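Long-range contacts in hypothetical protein HI1011 (Haemophilus influenzae, PDB 1YZY), which catalyses the ATP-dependent phosphorylation of 3-oxo-tetronate to 3-oxo-tetronate 4-phosphate, as a member of the four-carbon acid sugar kinase family: residues 343-354 / 388-397; 242-252 / 405-413. All blocks are in the same frame, centred on the assembly; numbering follows the deposited sequence.

Contact 1: 343-354 / 388-397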
loop_
_atom_site.group_PDB
_atom_site.type_symbol
_atom_site.label_atom_id
_atom_site.label_comp_id
_atom_site.label_asym_id
_atom_site.label_seq_id
_atom_site.Cartn_x
_atom_site.Cartn_y
_atom_site.Cartn_z
ATOM N N LYS A 343 11.378 -0.946 22.596
ATOM C CA LYS A 343 10.764 -2.245 22.339
ATOM C C LYS A 343 11.306 -3.284 23.312
ATOM O O LYS A 343 10.561 -4.151 23.779
ATOM C CB LYS A 343 10.999 -2.714 20.901
ATOM C CG LYS A 343 10.073 -3.866 20.487
ATOM C CD LYS A 343 10.496 -4.522 19.187
ATOM C CE LYS A 343 11.651 -5.484 19.398
ATOM N NZ LYS A 343 12.140 -6.074 18.123
ATOM N N GLN A 344 12.614 -3.232 23.567
ATOM C CA GLN A 344 13.249 -4.157 24.503
ATOM C C GLN A 344 12.690 -3.924 25.908
ATOM O O GLN A 344 12.509 -4.866 26.683
ATOM C CB GLN A 344 14.774 -3.978 24.490
ATOM C CG GLN A 344 15.531 -4.764 25.575
ATOM C CD GLN A 344 15.295 -6.277 25.526
ATOM O OE1 GLN A 344 15.208 -6.936 26.566
ATOM N NE2 GLN A 344 15.216 -6.830 24.320
ATOM N N TYR A 345 12.409 -2.665 26.229
ATOM C CA TYR A 345 11.849 -2.307 27.526
ATOM C C TYR A 345 10.415 -2.826 27.688
ATOM O O TYR A 345 10.013 -3.229 28.782
ATOM C CB TYR A 345 11.897 -0.787 27.720
ATOM C CG TYR A 345 11.174 -0.304 28.951
ATOM C CD1 TYR A 345 11.726 -0.469 30.221
ATOM C CD2 TYR A 345 9.920 0.289 28.850
ATOM C CE1 TYR A 345 11.038 -0.057 31.365
ATOM C CE2 TYR A 345 9.225 0.703 29.983
ATOM C CZ TYR A 345 9.785 0.527 31.236
ATOM O OH TYR A 345 9.079 0.928 32.352
ATOM N N GLY A 346 9.634 -2.791 26.612
ATOM C CA GLY A 346 8.267 -3.274 26.694
ATOM C C GLY A 346 7.188 -2.440 26.019
ATOM O O GLY A 346 5.997 -2.672 26.261
ATOM N N VAL A 347 7.580 -1.429 25.246
ATOM C CA VAL A 347 6.605 -0.604 24.534
ATOM C C VAL A 347 6.103 -1.448 23.362
ATOM O O VAL A 347 6.903 -2.029 22.627
ATOM C CB VAL A 347 7.226 0.722 24.033
ATOM C CG1 VAL A 347 6.285 1.418 23.052
ATOM C CG2 VAL A 347 7.504 1.641 25.214
ATOM N N THR A 348 4.783 -1.556 23.227
ATOM C CA THR A 348 4.189 -2.367 22.170
ATOM C C THR A 348 3.479 -1.634 21.039
ATOM O O THR A 348 3.192 -2.236 20.003
ATOM C CB THR A 348 3.243 -3.456 22.752
ATOM O OG1 THR A 348 2.324 -2.878 23.690
ATOM C CG2 THR A 348 4.047 -4.543 23.429
ATOM N N ASN A 349 3.241 -0.338 21.208
ATOM C CA ASN A 349 2.557 0.449 20.185
ATOM C C ASN A 349 3.427 1.625 19.744
ATOM O O ASN A 349 3.846 2.442 20.571
ATOM C CB ASN A 349 1.222 0.997 20.716
ATOM C CG ASN A 349 0.318 -0.080 21.301
ATOM O OD1 ASN A 349 -0.390 0.164 22.279
ATOM N ND2 ASN A 349 0.289 -1.249 20.676
ATOM N N PHE A 350 3.697 1.718 18.444
ATOM C CA PHE A 350 4.511 2.807 17.907
ATOM C C PHE A 350 3.727 3.620 16.880
ATOM O O PHE A 350 3.207 3.077 15.910
ATOM C CB PHE A 350 5.775 2.261 17.240
ATOM C CG PHE A 350 6.693 1.535 18.175
ATOM C CD1 PHE A 350 7.835 2.161 18.669
ATOM C CD2 PHE A 350 6.426 0.228 18.558
ATOM C CE1 PHE A 350 8.700 1.492 19.538
ATOM C CE2 PHE A 350 7.276 -0.450 19.422
ATOM C CZ PHE A 350 8.418 0.184 19.914
ATOM N N ILE A 351 3.649 4.925 17.096
ATOM C CA ILE A 351 2.945 5.819 16.186
ATOM C C ILE A 351 3.976 6.772 15.586
ATOM O O ILE A 351 4.453 7.681 16.256
ATOM C CB ILE A 351 1.852 6.620 16.938
ATOM C CG1 ILE A 351 0.880 5.657 17.627
ATOM C CG2 ILE A 351 1.097 7.535 15.978
ATOM C CD1 ILE A 351 -0.132 6.342 18.492
ATOM N N THR A 352 4.349 6.534 14.338
ATOM C CA THR A 352 5.336 7.375 13.671
ATOM C C THR A 352 4.733 8.379 12.688
ATOM O O THR A 352 3.602 8.213 12.212
ATOM C CB THR A 352 6.387 6.511 12.941
ATOM O OG1 THR A 352 5.732 5.633 12.016
ATOM C CG2 THR A 352 7.170 5.660 13.947
ATOM N N ALA A 353 5.476 9.449 12.429
ATOM C CA ALA A 353 5.046 10.485 11.499
ATOM C C ALA A 353 6.202 10.820 10.564
ATOM O O ALA A 353 7.300 11.148 11.016
ATOM C CB ALA A 353 4.603 11.719 12.252
ATOM N N GLY A 354 5.937 10.769 9.264
ATOM C CA GLY A 354 6.967 11.043 8.282
ATOM C C GLY A 354 7.386 9.779 7.552
ATOM O O GLY A 354 7.482 8.704 8.148
ATOM N N GLU A 388 5.893 -10.571 15.945
ATOM C CA GLU A 388 5.512 -10.453 17.350
ATOM C C GLU A 388 4.409 -9.423 17.577
ATOM O O GLU A 388 4.196 -8.553 16.749
ATOM C CB GLU A 388 6.740 -10.105 18.202
ATOM C CG GLU A 388 7.528 -8.881 17.734
ATOM C CD GLU A 388 8.820 -8.676 18.518
ATOM O OE1 GLU A 388 8.859 -9.014 19.723
ATOM O OE2 GLU A 388 9.798 -8.175 17.925
ATOM N N ASP A 389 3.762 -9.502 18.736
ATOM C CA ASP A 389 2.671 -8.603 19.101
ATOM C C ASP A 389 3.027 -7.129 19.257
ATOM O O ASP A 389 2.870 -6.561 20.342
ATOM C CB ASP A 389 1.994 -9.090 20.386
ATOM C CG ASP A 389 1.234 -10.399 20.201
ATOM O OD1 ASP A 389 1.016 -10.822 19.041
ATOM O OD2 ASP A 389 0.850 -11.004 21.229
ATOM N N ILE A 390 3.475 -6.504 18.175
ATOM C CA ILE A 390 3.831 -5.092 18.198
ATOM C C ILE A 390 2.959 -4.368 17.179
ATOM O O ILE A 390 2.870 -4.793 16.028
ATOM C CB ILE A 390 5.329 -4.878 17.830
ATOM C CG1 ILE A 390 6.242 -5.641 18.803
ATOM C CG2 ILE A 390 5.667 -3.392 17.812
ATOM C CD1 ILE A 390 6.194 -5.161 20.246
ATOM N N PHE A 391 2.334 -3.271 17.601
ATOM C CA PHE A 391 1.465 -2.495 16.728
ATOM C C PHE A 391 2.115 -1.188 16.312
ATOM O O PHE A 391 2.839 -0.568 17.093
ATOM C CB PHE A 391 0.119 -2.224 17.417
ATOM C CG PHE A 391 -0.623 -3.480 17.822
ATOM C CD1 PHE A 391 -1.558 -4.063 16.969
ATOM C CD2 PHE A 391 -0.368 -4.095 19.045
ATOM C CE1 PHE A 391 -2.226 -5.242 17.325
ATOM C CE2 PHE A 391 -1.031 -5.272 19.409
ATOM C CZ PHE A 391 -1.961 -5.845 18.543
ATOM N N LEU A 392 1.877 -0.784 15.067
ATOM C CA LEU A 392 2.437 0.458 14.532
ATOM C C LEU A 392 1.447 1.231 13.652
ATOM O O LEU A 392 0.626 0.641 12.952
ATOM C CB LEU A 392 3.699 0.170 13.710
ATOM C CG LEU A 392 4.731 -0.842 14.212
ATOM C CD1 LEU A 392 4.265 -2.277 13.919
ATOM C CD2 LEU A 392 6.059 -0.570 13.527
ATOM N N ALA A 393 1.520 2.554 13.719
ATOM C CA ALA A 393 0.686 3.441 12.919
ATOM C C ALA A 393 1.691 4.348 12.227
ATOM O O ALA A 393 2.287 5.225 12.856
ATOM C CB ALA A 393 -0.248 4.261 13.804
ATOM N N LEU A 394 1.907 4.093 10.940
ATOM C CA LEU A 394 2.862 4.853 10.144
ATOM C C LEU A 394 2.156 5.945 9.347
ATOM O O LEU A 394 1.435 5.659 8.386
ATOM C CB LEU A 394 3.601 3.894 9.208
ATOM C CG LEU A 394 4.019 2.567 9.860
ATOM C CD1 LEU A 394 4.596 1.625 8.815
ATOM C CD2 LEU A 394 5.019 2.800 10.995
ATOM N N LYS A 395 2.346 7.197 9.755
ATOM C CA LYS A 395 1.706 8.319 9.085
ATOM C C LYS A 395 2.634 9.153 8.205
ATOM O O LYS A 395 3.430 9.937 8.718
ATOM C CB LYS A 395 1.044 9.243 10.116
ATOM C CG LYS A 395 0.204 10.368 9.496
ATOM C CD LYS A 395 0.253 11.644 10.324
ATOM C CE LYS A 395 1.573 12.392 10.147
ATOM N NZ LYS A 395 1.488 13.488 9.145
ATOM N N SER A 396 2.501 9.026 6.885
ATOM C CA SER A 396 3.316 9.831 5.976
ATOM C C SER A 396 2.876 11.288 6.262
ATOM O O SER A 396 1.849 11.543 6.897
ATOM C CB SER A 396 3.135 9.398 4.518
ATOM O OG SER A 396 4.327 8.811 4.005
ATOM N N GLY A 397 3.740 12.212 5.860
ATOM C CA GLY A 397 3.539 13.622 6.197
ATOM C C GLY A 397 2.222 14.281 5.804
ATOM O O GLY A 397 1.794 15.226 6.461
#

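Contact 2: 242-252 / 405-413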
loop_
_atom_site.group_PDB
_atom_site.type_symbol
_atom_site.label_atom_id
_atom_site.label_comp_id
_atom_site.label_asym_id
_atom_site.label_seq_id
_atom_site.Cartn_x
_atom_site.Cartn_y
_atom_site.Cartn_z
ATOM N N THR A 242 -7.378 -3.363 16.402
ATOM C CA THR A 242 -6.715 -2.150 16.886
ATOM C C THR A 242 -5.723 -2.633 17.971
ATOM O O THR A 242 -5.714 -3.812 18.335
ATOM C CB THR A 242 -7.716 -1.085 17.465
ATOM O OG1 THR A 242 -8.609 -1.684 18.415
ATOM C CG2 THR A 242 -8.515 -0.448 16.360
ATOM N N PRO A 243 -4.804 -1.767 18.419
ATOM C CA PRO A 243 -3.878 -2.240 19.447
ATOM C C PRO A 243 -4.589 -2.550 20.758
ATOM O O PRO A 243 -5.596 -1.923 21.091
ATOM C CB PRO A 243 -2.943 -1.044 19.630
ATOM C CG PRO A 243 -2.956 -0.394 18.303
ATOM C CD PRO A 243 -4.418 -0.425 17.959
ATOM N N THR A 244 -4.107 -3.562 21.465
ATOM C CA THR A 244 -4.672 -3.893 22.764
ATOM C C THR A 244 -3.949 -2.991 23.763
ATOM O O THR A 244 -2.890 -2.442 23.446
ATOM C CB THR A 244 -4.456 -5.378 23.134
ATOM O OG1 THR A 244 -3.247 -5.866 22.528
ATOM C CG2 THR A 244 -5.651 -6.221 22.682
ATOM N N LYS A 245 -4.535 -2.798 24.943
ATOM C CA LYS A 245 -3.921 -1.946 25.962
ATOM C C LYS A 245 -2.461 -2.296 26.246
ATOM O O LYS A 245 -2.138 -3.430 26.624
ATOM C CB LYS A 245 -4.732 -1.972 27.260
ATOM C CG LYS A 245 -5.700 -0.800 27.419
ATOM C CD LYS A 245 -5.120 0.319 28.287
ATOM C CE LYS A 245 -3.846 0.923 27.704
ATOM N NZ LYS A 245 -4.034 1.478 26.331
ATOM N N GLY A 246 -1.602 -1.294 26.078
ATOM C CA GLY A 246 -0.173 -1.444 26.297
ATOM C C GLY A 246 0.506 -0.089 26.264
ATOM O O GLY A 246 -0.165 0.936 26.135
ATOM N N LYS A 247 1.819 -0.067 26.467
ATOM C CA LYS A 247 2.578 1.187 26.447
ATOM C C LYS A 247 2.658 1.684 25.003
ATOM O O LYS A 247 2.894 0.893 24.097
ATOM C CB LYS A 247 3.994 0.960 26.992
ATOM C CG LYS A 247 4.069 0.149 28.282
ATOM C CD LYS A 247 3.451 0.890 29.457
ATOM C CE LYS A 247 3.263 -0.037 30.650
ATOM N NZ LYS A 247 2.280 -1.128 30.351
ATOM N N THR A 248 2.554 2.993 24.803
ATOM C CA THR A 248 2.591 3.567 23.455
ATOM C C THR A 248 3.541 4.754 23.380
ATOM O O THR A 248 3.767 5.443 24.383
ATOM C CB THR A 248 1.161 4.037 23.021
ATOM O OG1 THR A 248 0.270 2.912 22.990
ATOM C CG2 THR A 248 1.179 4.709 21.650
ATOM N N VAL A 249 4.084 4.998 22.191
ATOM C CA VAL A 249 4.997 6.113 21.962
ATOM C C VAL A 249 4.794 6.720 20.569
ATOM O O VAL A 249 4.484 6.013 19.605
ATOM C CB VAL A 249 6.491 5.688 22.158
ATOM C CG1 VAL A 249 6.925 4.700 21.084
ATOM C CG2 VAL A 249 7.398 6.907 22.169
ATOM N N VAL A 250 4.901 8.041 20.497
ATOM C CA VAL A 250 4.759 8.778 19.248
ATOM C C VAL A 250 6.133 9.319 18.877
ATOM O O VAL A 250 6.771 10.005 19.680
ATOM C CB VAL A 250 3.769 9.982 19.399
ATOM C CG1 VAL A 250 3.754 10.827 18.140
ATOM C CG2 VAL A 250 2.364 9.490 19.705
ATOM N N LEU A 251 6.600 8.976 17.681
ATOM C CA LEU A 251 7.895 9.439 17.186
ATOM C C LEU A 251 7.649 10.203 15.880
ATOM O O LEU A 251 7.441 9.602 14.830
ATOM C CB LEU A 251 8.835 8.241 16.982
ATOM C CG LEU A 251 9.081 7.354 18.221
ATOM C CD1 LEU A 251 9.797 6.088 17.851
ATOM C CD2 LEU A 251 9.853 8.103 19.293
ATOM N N SER A 252 7.686 11.531 15.966
ATOM C CA SER A 252 7.421 12.432 14.838
ATOM C C SER A 252 8.655 13.114 14.249
ATOM O O SER A 252 9.333 13.873 14.933
ATOM C CB SER A 252 6.446 13.515 15.304
ATOM O OG SER A 252 5.726 14.080 14.228
ATOM N N PHE A 405 -2.680 12.399 16.095
ATOM C CA PHE A 405 -2.014 11.683 17.187
ATOM C C PHE A 405 -2.902 11.167 18.300
ATOM O O PHE A 405 -2.829 9.982 18.631
ATOM C CB PHE A 405 -0.837 12.475 17.747
ATOM C CG PHE A 405 0.275 12.650 16.764
ATOM C CD1 PHE A 405 0.742 11.563 16.032
ATOM C CD2 PHE A 405 0.816 13.904 16.524
ATOM C CE1 PHE A 405 1.727 11.722 15.073
ATOM C CE2 PHE A 405 1.803 14.076 15.569
ATOM C CZ PHE A 405 2.260 12.980 14.838
ATOM N N GLU A 406 -3.737 12.035 18.873
ATOM C CA GLU A 406 -4.636 11.597 19.942
ATOM C C GLU A 406 -5.738 10.677 19.415
ATOM O O GLU A 406 -6.122 9.713 20.088
ATOM C CB GLU A 406 -5.232 12.785 20.705
ATOM C CG GLU A 406 -6.094 13.730 19.897
ATOM C CD GLU A 406 -6.803 14.750 20.782
ATOM O OE1 GLU A 406 -7.647 14.342 21.617
ATOM O OE2 GLU A 406 -6.508 15.961 20.651
ATOM N N TYR A 407 -6.220 10.961 18.205
ATOM C CA TYR A 407 -7.268 10.148 17.585
ATOM C C TYR A 407 -6.827 8.697 17.392
ATOM O O TYR A 407 -7.582 7.769 17.700
ATOM C CB TYR A 407 -7.708 10.728 16.236
ATOM C CG TYR A 407 -8.856 9.960 15.631
ATOM C CD1 TYR A 407 -10.074 9.855 16.305
ATOM C CD2 TYR A 407 -8.709 9.279 14.425
ATOM C CE1 TYR A 407 -11.115 9.085 15.801
ATOM C CE2 TYR A 407 -9.750 8.502 13.905
ATOM C CZ TYR A 407 -10.951 8.408 14.602
ATOM O OH TYR A 407 -11.981 7.627 14.120
ATOM N N ALA A 408 -5.634 8.516 16.830
ATOM C CA ALA A 408 -5.073 7.191 16.607
ATOM C C ALA A 408 -5.147 6.356 17.887
ATOM O O ALA A 408 -5.365 5.144 17.842
ATOM C CB ALA A 408 -3.634 7.318 16.154
ATOM N N GLN A 409 -4.953 7.018 19.027
ATOM C CA GLN A 409 -4.997 6.367 20.333
ATOM C C GLN A 409 -6.418 6.243 20.880
ATOM O O GLN A 409 -6.767 5.246 21.519
ATOM C CB GLN A 409 -4.147 7.148 21.327
ATOM C CG GLN A 409 -2.738 7.375 20.854
ATOM C CD GLN A 409 -1.901 8.100 21.870
ATOM O OE1 GLN A 409 -1.372 9.174 21.597
ATOM N NE2 GLN A 409 -1.761 7.507 23.054
ATOM N N GLY A 410 -7.221 7.275 20.652
ATOM C CA GLY A 410 -8.588 7.271 21.128
ATOM C C GLY A 410 -9.411 6.052 20.758
ATOM O O GLY A 410 -10.219 5.596 21.564
ATOM N N MET A 411 -9.225 5.516 19.555
ATOM C CA MET A 411 -10.009 4.360 19.135
ATOM C C MET A 411 -9.778 3.043 19.876
ATOM O O MET A 411 -10.680 2.202 19.911
ATOM C CB MET A 411 -9.943 4.154 17.616
ATOM C CG MET A 411 -8.566 3.880 17.038
ATOM S SD MET A 411 -8.659 3.792 15.236
ATOM C CE MET A 411 -8.702 5.544 14.846
ATOM N N PHE A 412 -8.591 2.834 20.441
ATOM C CA PHE A 412 -8.353 1.591 21.174
ATOM C C PHE A 412 -8.346 1.759 22.695
ATOM O O PHE A 412 -7.864 0.887 23.428
ATOM C CB PHE A 412 -7.099 0.851 20.669
ATOM C CG PHE A 412 -5.790 1.493 21.051
ATOM C CD1 PHE A 412 -5.280 2.559 20.319
ATOM C CD2 PHE A 412 -5.040 0.990 22.113
ATOM C CE1 PHE A 412 -4.045 3.112 20.634
ATOM C CE2 PHE A 412 -3.805 1.537 22.436
ATOM C CZ PHE A 412 -3.306 2.600 21.693
ATOM N N LEU A 413 -8.888 2.882 23.161
ATOM C CA LEU A 413 -8.974 3.169 24.590
ATOM C C LEU A 413 -10.427 3.078 25.066
ATOM O O LEU A 413 -11.273 3.849 24.558
ATOM C CB LEU A 413 -8.400 4.557 24.916
ATOM C CG LEU A 413 -6.902 4.825 24.717
ATOM C CD1 LEU A 413 -6.568 6.231 25.205
ATOM C CD2 LEU A 413 -6.065 3.790 25.456
ATOM O OXT LEU A 413 -10.705 2.229 25.943
#

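Contact 1: 343-354 / 388-397
Strands 349-353 and 391-395 pair in parallel register, Phe350 beside Leu392, within the nucleotide-binding C-terminal domain; their short axes run 4.6 Å apart and 7° from parallel. The tight part is this ladder. Even-numbered residues of 349-353 do the bonding: Phe350 N gives to Phe391 O and Phe350 O takes from Ala393 N, both at 2.8 Å, and Thr352 repeats the pattern with Ala393 O and Lys395 N. Asn349, Ile351, Phe391 and Ala393 share one face of the pair, where Asn349 ND2 lies 3.3 Å from Phe391 CD2, amide and ring planes 63° apart. On the other face Ile390 CG2 packs 3.7 Å from Phe350 CE2, and Leu394 CD2 reaches Thr352 OG1, whose polar partner is Ser358. The more solvent-exposed end is looser: Ile390 CD1 rests against Thr348 CG2 (3.9 Å), and beyond it Lys343, bent at chi3 (79°), and Glu388 approach from opposite directions. Lys343 NZ forms a salt bridge to Glu388 OE2 (3.2 Å) on its syn side, somewhat out of the carboxylate plane. The ladder ends at Gly354, with Gly397 close by, both probably part of the ATP site. Its last rung is a fairly straight bond, Gly354 N to Lys395 O, 2.7 Å.

Contact 2: 242-252 / 405-413
Phe412, three residues past Gln409 in a C-terminal type I turn, lays its ring against Pro243. The contact is a helix packed on a sheet face in the nucleotide-binding domain, with this turn tucked against the loop before strand 248-252. A chi1 of 73° sets CG between its own backbone N and carbonyl carbon, and from there the side chain runs in under the loop 242-245. Phe412 CB lies 3.7 Å from Thr242 OG1 and also touches Pro243 O. CG and CD1 pass beneath Pro243 CD, while Phe412 CD2 comes to 3.1 Å from Pro243 O. Pro243 CB stands over the ring face in a CH-pi contact, 3.9 Å from the centroid and 13° off the normal. Farther out, CE2 is near Lys245 NZ. At the tip, Phe412 CZ ends 3.8 Å from Thr248 OG1, which approaches the ring edge in its plane. Phe412 and Leu413 are poorly ordered, so the finer detail deserves caution.

The helical part docks similarly: Val250 CG1 sits over one face of the Phe405 ring, 4.0 Å from its centroid, and Ser252 OG, hydrogen-bonded to Thr309, approaches CZ obliquely. Strand 248-252 and helix 405-410 run roughly antiparallel (152°), their axes 10.5 Å apart at closest approach. Helix 257-266 adds Gln262 and Val263 against Phe405, and Trp382 of strand 380-385 donates to Ala408 O while packing on Thr242, Pro243 and Met411.

Contacts 1 and 2 meet through neighbouring strands, their centres about 9 Å apart. Strand 349-353 of contact 1, paired there with 391-395, is joined to strand 248-252 of contact 2 by two probable hydrogen bonds, Ile351 N to Val249 O and Leu251 N to Ile351 O, each 2.9 Å. The chain then leaves strand 391-395 for helix 404-410, whose Phe405 touches Ile351 and Ala353, so the helix covers the face carrying those two side chains. Both contacts approach the probable ATP site: contact 1 holds Gly354 and Gly397, with Gly354 coming within about 3 Å of the Ser254 side chain, and in contact 2 the Ser252 side chain lies about 6 Å from that of Ser254.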